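Local coordinates for mitogen-activated protein kinase (Leishmania major, PDB 3UIB) that probably transfers phosphate from ATP to serine or threonine residues of target proteins, as a parasite member of the MAP kinase family, at residues Glu114-Asp119 against Leu166-Asn171; Leu204-Lys209 against Ser237-Gln242. All coordinates share one frame; numbering follows the deposited sequence.

From the N terminus the chain first builds the sheet of strands 37-42, 48-53 and 110-114, then runs through Glu114-Asp119, the hinge between the two lobes of the kinase fold. Interaction 1 closes a mostly helical loop of 46 residues, which includes helix 133-153, by pairing the end of the hinge with Leu166-Asn171 beside the inhibitor pocket. Interaction 2 opens only after that and closes a shorter loop of 27 residues holding helix 215-229; it ties the end of helix 202-205 to the start of helix 239-250. The two loops follow in series, neither nesting nor crossing, and the centres of the two interactions lie about 32 Å apart on opposite sides of the chain's centre.

Interaction 1: Glu114-Asp119 against Leu166-Asn171; sequences ELMRTD and LLADNN. With SB2 (4-[5-(4-fluoro-phenyl)-2-(4-methanesulfinyl-phenyl)-3H-imidazol-4-yl]-pyridine), chain B.
Met116 and Leu166 meet beside the pyridine ring of the inhibitor SB2 at the kinase hinge, Met116 CG lying 3.7 Å from Leu166 CD1. Leu166 CD1 also reaches the pyridine ring, and Met116 N donates a hydrogen bond of 2.9 Å to the pyridine nitrogen NB1 (N-H...acceptor angle 161°), the hinge bond that ATP-site kinase inhibitors commonly use. With CG beside its backbone N (chi1 -53°) and further bends at chi2 and chi3, Met116 folds its tip back, so that CE packs 3.7 Å from Ala168 CB. Behind this first shell, strands 118-119 and 165-167 pair antiparallel. Leu167 N gives a nearly straight bond of 2.8 Å to Thr118 O, while the return bond from Thr118 N to Leu167 O is long and weak. Two residues, Arg117 and Thr118, stand opposite the single Leu167, which makes the pairing a classic beta bulge. Leu167 CD1 packs against the backbone of Asp119, whose carboxylate caps Gln122 N of the next helix; Leu167 also touches Phe139 of helix 133-153. The Arg117 chain runs extended to its bend at chi3 (56°), which turns the guanidinium across the type I turn Ala168-Asn171. One face of that group carries Thr118 CG2. Ala168 O lies at its edge, in the guanidinium plane, and takes a weak hydrogen bond of 3.3 Å from Arg117 NE; the same oxygen accepts from Asn171 N within the turn.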
loop_
_atom_site.group_PDB
_atom_site.type_symbol
_atom_site.label_atom_id
_atom_site.label_comp_id
_atom_site.label_asym_id
_atom_site.label_seq_id
_atom_site.Cartn_x
_atom_site.Cartn_y
_atom_site.Cartn_z
ATOM N N GLU A 114 -3.859 -13.285 -11.097
ATOM C CA GLU A 114 -3.951 -12.758 -12.463
ATOM C C GLU A 114 -2.665 -11.977 -12.763
ATOM O O GLU A 114 -2.088 -11.389 -11.841
ATOM C CB GLU A 114 -5.155 -11.813 -12.601
ATOM C CG GLU A 114 -6.488 -12.497 -12.845
ATOM C CD GLU A 114 -7.653 -11.535 -12.998
ATOM O OE1 GLU A 114 -7.706 -10.820 -14.026
ATOM O OE2 GLU A 114 -8.509 -11.488 -12.085
ATOM N N LEU A 115 -2.214 -11.964 -14.028
ATOM C CA LEU A 115 -1.008 -11.224 -14.392
ATOM C C LEU A 115 -1.332 -9.753 -14.606
ATOM O O LEU A 115 -2.229 -9.425 -15.389
ATOM C CB LEU A 115 -0.302 -11.824 -15.621
ATOM C CG LEU A 115 1.032 -11.176 -16.034
ATOM C CD1 LEU A 115 2.156 -11.514 -15.054
ATOM C CD2 LEU A 115 1.420 -11.584 -17.446
ATOM N N MET A 116 -0.606 -8.874 -13.896
ATOM C CA MET A 116 -0.792 -7.428 -13.983
ATOM C C MET A 116 0.244 -6.836 -14.924
ATOM O O MET A 116 1.443 -7.030 -14.713
ATOM C CB MET A 116 -0.730 -6.764 -12.591
ATOM C CG MET A 116 -1.673 -7.380 -11.557
ATOM S SD MET A 116 -3.405 -7.477 -12.061
ATOM C CE MET A 116 -3.893 -5.833 -11.807
ATOM N N ARG A 117 -0.233 -6.147 -15.983
ATOM C CA ARG A 117 0.547 -5.502 -17.046
ATOM C C ARG A 117 1.808 -4.795 -16.524
ATOM O O ARG A 117 2.921 -5.152 -16.916
ATOM C CB ARG A 117 -0.361 -4.541 -17.851
ATOM C CG ARG A 117 0.347 -3.680 -18.905
ATOM C CD ARG A 117 -0.623 -2.876 -19.761
ATOM N NE ARG A 117 -1.508 -2.013 -18.971
ATOM C CZ ARG A 117 -1.291 -0.724 -18.722
ATOM N NH1 ARG A 117 -0.207 -0.122 -19.195
ATOM N NH2 ARG A 117 -2.160 -0.027 -18.000
ATOM N N THR A 118 1.617 -3.819 -15.624
ATOM C CA THR A 118 2.666 -3.008 -15.006
ATOM C C THR A 118 2.193 -2.475 -13.641
ATOM O O THR A 118 1.087 -2.805 -13.201
ATOM C CB THR A 118 3.115 -1.880 -15.975
ATOM O OG1 THR A 118 4.286 -1.258 -15.452
ATOM C CG2 THR A 118 2.024 -0.823 -16.234
ATOM N N ASP A 119 3.038 -1.667 -12.977
ATOM C CA ASP A 119 2.721 -1.008 -11.712
ATOM C C ASP A 119 2.657 0.516 -11.925
ATOM O O ASP A 119 3.056 1.007 -12.991
ATOM C CB ASP A 119 3.700 -1.411 -10.579
ATOM C CG ASP A 119 5.187 -1.248 -10.856
ATOM O OD1 ASP A 119 5.588 -0.177 -11.363
ATOM O OD2 ASP A 119 5.962 -2.151 -10.472
ATOM N N LEU A 166 -0.643 -2.002 -8.583
ATOM C CA LEU A 166 -0.566 -2.644 -9.898
ATOM C C LEU A 166 -1.709 -2.224 -10.819
ATOM O O LEU A 166 -2.809 -1.956 -10.342
ATOM C CB LEU A 166 -0.504 -4.189 -9.769
ATOM C CG LEU A 166 0.280 -4.806 -8.580
ATOM C CD1 LEU A 166 0.075 -6.301 -8.513
ATOM C CD2 LEU A 166 1.774 -4.496 -8.648
ATOM N N LEU A 167 -1.433 -2.174 -12.141
ATOM C CA LEU A 167 -2.369 -1.801 -13.210
ATOM C C LEU A 167 -2.654 -2.993 -14.129
ATOM O O LEU A 167 -1.728 -3.584 -14.692
ATOM C CB LEU A 167 -1.803 -0.631 -14.041
ATOM C CG LEU A 167 -2.061 0.780 -13.514
ATOM C CD1 LEU A 167 -0.967 1.216 -12.562
ATOM C CD2 LEU A 167 -2.149 1.779 -14.654
ATOM N N ALA A 168 -3.940 -3.326 -14.293
ATOM C CA ALA A 168 -4.400 -4.424 -15.145
ATOM C C ALA A 168 -4.306 -4.089 -16.633
ATOM O O ALA A 168 -4.017 -2.945 -16.996
ATOM C CB ALA A 168 -5.834 -4.786 -14.783
ATOM N N ASP A 169 -4.569 -5.094 -17.494
ATOM C CA ASP A 169 -4.582 -4.953 -18.952
ATOM C C ASP A 169 -5.717 -4.004 -19.372
ATOM O O ASP A 169 -5.570 -3.267 -20.349
ATOM C CB ASP A 169 -4.720 -6.327 -19.629
ATOM C CG ASP A 169 -3.548 -7.261 -19.378
ATOM O OD1 ASP A 169 -3.281 -7.579 -18.195
ATOM O OD2 ASP A 169 -2.915 -7.696 -20.365
ATOM N N ASN A 170 -6.817 -3.981 -18.582
ATOM C CA ASN A 170 -7.970 -3.097 -18.770
ATOM C C ASN A 170 -7.742 -1.706 -18.124
ATOM O O ASN A 170 -8.670 -0.892 -18.097
ATOM C CB ASN A 170 -9.262 -3.761 -18.259
ATOM C CG ASN A 170 -9.372 -3.873 -16.758
ATOM O OD1 ASN A 170 -9.877 -2.974 -16.081
ATOM N ND2 ASN A 170 -8.958 -5.004 -16.213
ATOM N N ASN A 171 -6.503 -1.452 -17.609
ATOM C CA ASN A 171 -6.002 -0.213 -16.979
ATOM C C ASN A 171 -6.409 0.037 -15.506
ATOM O O ASN A 171 -5.871 0.954 -14.879
ATOM C CB ASN A 171 -6.217 1.026 -17.885
ATOM C CG ASN A 171 -5.410 2.249 -17.518
ATOM O OD1 ASN A 171 -4.172 2.227 -17.478
ATOM N ND2 ASN A 171 -6.102 3.353 -17.258
HETATM O O2 SB2 B . 8.944 -4.668 -3.819
HETATM C C1 SB2 B . 6.699 -3.877 -2.060
HETATM S S1 SB2 B . 7.329 -3.876 -3.764
HETATM C CA1 SB2 B . 5.202 -7.270 -4.315
HETATM C CA2 SB2 B . 5.968 -6.260 -3.733
HETATM C CA3 SB2 B . 6.360 -5.157 -4.493
HETATM C CA4 SB2 B . 5.983 -5.070 -5.839
HETATM C CA5 SB2 B . 5.216 -6.081 -6.422
HETATM C CA6 SB2 B . 4.827 -7.188 -5.659
HETATM N NB1 SB2 B . 1.104 -9.623 -11.612
HETATM C CB2 SB2 B . 0.442 -10.067 -10.529
HETATM C CB3 SB2 B . 1.007 -9.966 -9.256
HETATM C CB4 SB2 B . 2.273 -9.400 -9.108
HETATM C CB5 SB2 B . 2.942 -8.946 -10.248
HETATM C CB6 SB2 B . 2.328 -9.071 -11.499
HETATM N NC1 SB2 B . 3.587 -8.170 -7.500
HETATM C CC2 SB2 B . 4.006 -8.298 -6.225
HETATM N NC3 SB2 B . 3.594 -9.442 -5.631
HETATM C CC4 SB2 B . 2.877 -10.135 -6.532
HETATM C CC5 SB2 B . 2.882 -9.283 -7.748
HETATM C CD1 SB2 B . 2.208 -12.464 -7.248
HETATM C CD2 SB2 B . 1.565 -13.674 -6.960
HETATM C CD3 SB2 B . 0.940 -13.862 -5.720
HETATM C CD4 SB2 B . 0.962 -12.850 -4.761
HETATM C CD5 SB2 B . 1.600 -11.645 -5.049
HETATM C CD6 SB2 B . 2.218 -11.449 -6.287
HETATM F FD3 SB2 B . 0.319 -15.017 -5.436
#

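Interaction 2: Leu204-Lys209 against Ser237-Gln242; sequences LVMQFK and STFYNQ
Phe239 and Val205 carry this contact, each through a branch set anti to its own backbone N: CG of Phe239 (chi1 169°) and CG1 of Val205 (chi1 -180°). The Phe239 torsion swings the phenyl ring from the opening turn of helix 239-250 toward the end of helix 202-205, where Phe239 CD1 lies 3.9 Å from Val205 CG1. The ring presents its edge to the backbone there. Val205 O sits in the ring plane, 3.2 Å from Phe239 CE1, and Met206 CA lies at the same edge, 3.9 Å from Phe239 CE1. Beside the ring contact, Val205 CG2 rests loosely on the aliphatic part of Gln242, and Val205 and Met206 both touch Leu243, the next residue of helix 239-250. Tyr269 meets the Phe239 ring edge-to-face, while Ala266 touches both Phe239 and Met206, so helix 264-269 completes the packing. Asn241 N donates to Thr238 OG1 at 2.9 Å, and Thr238 N returns a bond to Asn241 OD1 from above the carbonyl plane, closing a capping box. That OD1 also takes Ser237 N, in plane on a lone pair at 2.7 Å, while Asn241 ND2 reaches Ser237 OG; three bonds thus hold the amide's rotation. Helix 202-205 ends in a Schellman motif, with Gln207 at positive phi in the C-prime place and its N bonded to Leu204 O. The whole is a Schellman-ended helix packed, through Phe239, against the first turn of a helix begun by a capping box, within the helical C-terminal lobe of the protein kinase fold.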
loop_
_atom_site.group_PDB
_atom_site.type_symbol
_atom_site.label_atom_id
_atom_site.label_comp_id
_atom_site.label_asym_id
_atom_site.label_seq_id
_atom_site.Cartn_x
_atom_site.Cartn_y
_atom_site.Cartn_z
ATOM N N LEU A 204 5.284 7.003 11.670
ATOM C CA LEU A 204 6.122 5.826 11.397
ATOM C C LEU A 204 7.602 6.223 11.345
ATOM O O LEU A 204 8.450 5.471 11.830
ATOM C CB LEU A 204 5.720 5.097 10.100
ATOM C CG LEU A 204 4.388 4.330 10.097
ATOM C CD1 LEU A 204 4.091 3.775 8.719
ATOM C CD2 LEU A 204 4.381 3.197 11.117
ATOM N N VAL A 205 7.914 7.409 10.768
ATOM C CA VAL A 205 9.282 7.942 10.697
ATOM C C VAL A 205 9.754 8.126 12.143
ATOM O O VAL A 205 10.877 7.742 12.476
ATOM C CB VAL A 205 9.374 9.260 9.868
ATOM C CG1 VAL A 205 10.807 9.787 9.803
ATOM C CG2 VAL A 205 8.822 9.065 8.462
ATOM N N MET A 206 8.846 8.619 13.016
ATOM C CA MET A 206 9.098 8.830 14.440
ATOM C C MET A 206 8.913 7.553 15.281
ATOM O O MET A 206 8.812 7.633 16.508
ATOM C CB MET A 206 8.271 10.001 14.981
ATOM C CG MET A 206 8.659 11.334 14.385
ATOM S SD MET A 206 7.708 12.714 15.051
ATOM C CE MET A 206 6.104 12.339 14.411
ATOM N N GLN A 207 8.897 6.373 14.616
ATOM C CA GLN A 207 8.820 5.028 15.213
ATOM C C GLN A 207 7.682 4.839 16.238
ATOM O O GLN A 207 7.853 4.131 17.233
ATOM C CB GLN A 207 10.194 4.601 15.791
ATOM C CG GLN A 207 11.351 4.566 14.777
ATOM C CD GLN A 207 12.649 5.153 15.312
ATOM O OE1 GLN A 207 13.009 5.011 16.489
ATOM N NE2 GLN A 207 13.399 5.810 14.440
ATOM N N PHE A 208 6.514 5.446 15.981
ATOM C CA PHE A 208 5.374 5.336 16.883
ATOM C C PHE A 208 4.695 3.977 16.808
ATOM O O PHE A 208 4.274 3.539 15.735
ATOM C CB PHE A 208 4.380 6.484 16.682
ATOM C CG PHE A 208 3.309 6.587 17.740
ATOM C CD1 PHE A 208 3.645 6.730 19.081
ATOM C CD2 PHE A 208 1.965 6.585 17.391
ATOM C CE1 PHE A 208 2.652 6.832 20.058
ATOM C CE2 PHE A 208 0.975 6.702 18.367
ATOM C CZ PHE A 208 1.325 6.826 19.692
ATOM N N LYS A 209 4.609 3.313 17.973
ATOM C CA LYS A 209 4.015 1.992 18.177
ATOM C C LYS A 209 2.500 1.955 17.967
ATOM O O LYS A 209 1.978 0.921 17.547
ATOM C CB LYS A 209 4.415 1.408 19.552
ATOM C CG LYS A 209 4.010 2.250 20.780
ATOM C CD LYS A 209 5.077 3.272 21.212
ATOM C CE LYS A 209 4.500 4.344 22.106
ATOM N NZ LYS A 209 5.446 5.475 22.304
ATOM N N SER A 237 16.749 10.938 2.888
ATOM C CA SER A 237 17.836 9.959 3.006
ATOM C C SER A 237 18.181 9.633 4.467
ATOM O O SER A 237 18.916 8.678 4.720
ATOM C CB SER A 237 19.080 10.459 2.272
ATOM O OG SER A 237 19.597 11.639 2.861
ATOM N N THR A 238 17.673 10.450 5.423
ATOM C CA THR A 238 17.898 10.317 6.871
ATOM C C THR A 238 16.603 10.597 7.641
ATOM O O THR A 238 15.665 11.138 7.063
ATOM C CB THR A 238 18.993 11.299 7.355
ATOM O OG1 THR A 238 18.476 12.633 7.432
ATOM C CG2 THR A 238 20.257 11.255 6.520
ATOM N N PHE A 239 16.582 10.292 8.958
ATOM C CA PHE A 239 15.449 10.567 9.854
ATOM C C PHE A 239 15.168 12.075 9.924
ATOM O O PHE A 239 14.011 12.473 9.875
ATOM C CB PHE A 239 15.723 9.994 11.268
ATOM C CG PHE A 239 14.772 10.423 12.368
ATOM C CD1 PHE A 239 13.588 9.733 12.596
ATOM C CD2 PHE A 239 15.091 11.484 13.210
ATOM C CE1 PHE A 239 12.723 10.117 13.628
ATOM C CE2 PHE A 239 14.224 11.872 14.233
ATOM C CZ PHE A 239 13.058 11.171 14.452
ATOM N N TYR A 240 16.222 12.894 10.056
ATOM C CA TYR A 240 16.129 14.345 10.160
ATOM C C TYR A 240 15.715 15.006 8.855
ATOM O O TYR A 240 14.791 15.822 8.867
ATOM C CB TYR A 240 17.447 14.951 10.673
ATOM C CG TYR A 240 17.800 14.576 12.098
ATOM C CD1 TYR A 240 16.998 14.974 13.165
ATOM C CD2 TYR A 240 18.990 13.915 12.390
ATOM C CE1 TYR A 240 17.336 14.665 14.480
ATOM C CE2 TYR A 240 19.347 13.614 13.703
ATOM C CZ TYR A 240 18.512 13.984 14.744
ATOM O OH TYR A 240 18.856 13.681 16.036
ATOM N N ASN A 241 16.383 14.672 7.734
ATOM C CA ASN A 241 16.045 15.290 6.453
ATOM C C ASN A 241 14.697 14.868 5.865
ATOM O O ASN A 241 14.108 15.639 5.109
ATOM C CB ASN A 241 17.215 15.298 5.445
ATOM C CG ASN A 241 17.560 13.982 4.791
ATOM O OD1 ASN A 241 16.694 13.153 4.490
ATOM N ND2 ASN A 241 18.843 13.784 4.509
ATOM N N GLN A 242 14.193 13.669 6.231
ATOM C CA GLN A 242 12.867 13.197 5.803
ATOM C C GLN A 242 11.814 14.014 6.549
ATOM O O GLN A 242 10.851 14.459 5.929
ATOM C CB GLN A 242 12.680 11.692 6.073
ATOM C CG GLN A 242 11.308 11.126 5.665
ATOM C CD GLN A 242 11.036 11.122 4.177
ATOM O OE1 GLN A 242 9.964 11.516 3.720
ATOM N NE2 GLN A 242 11.963 10.611 3.394
#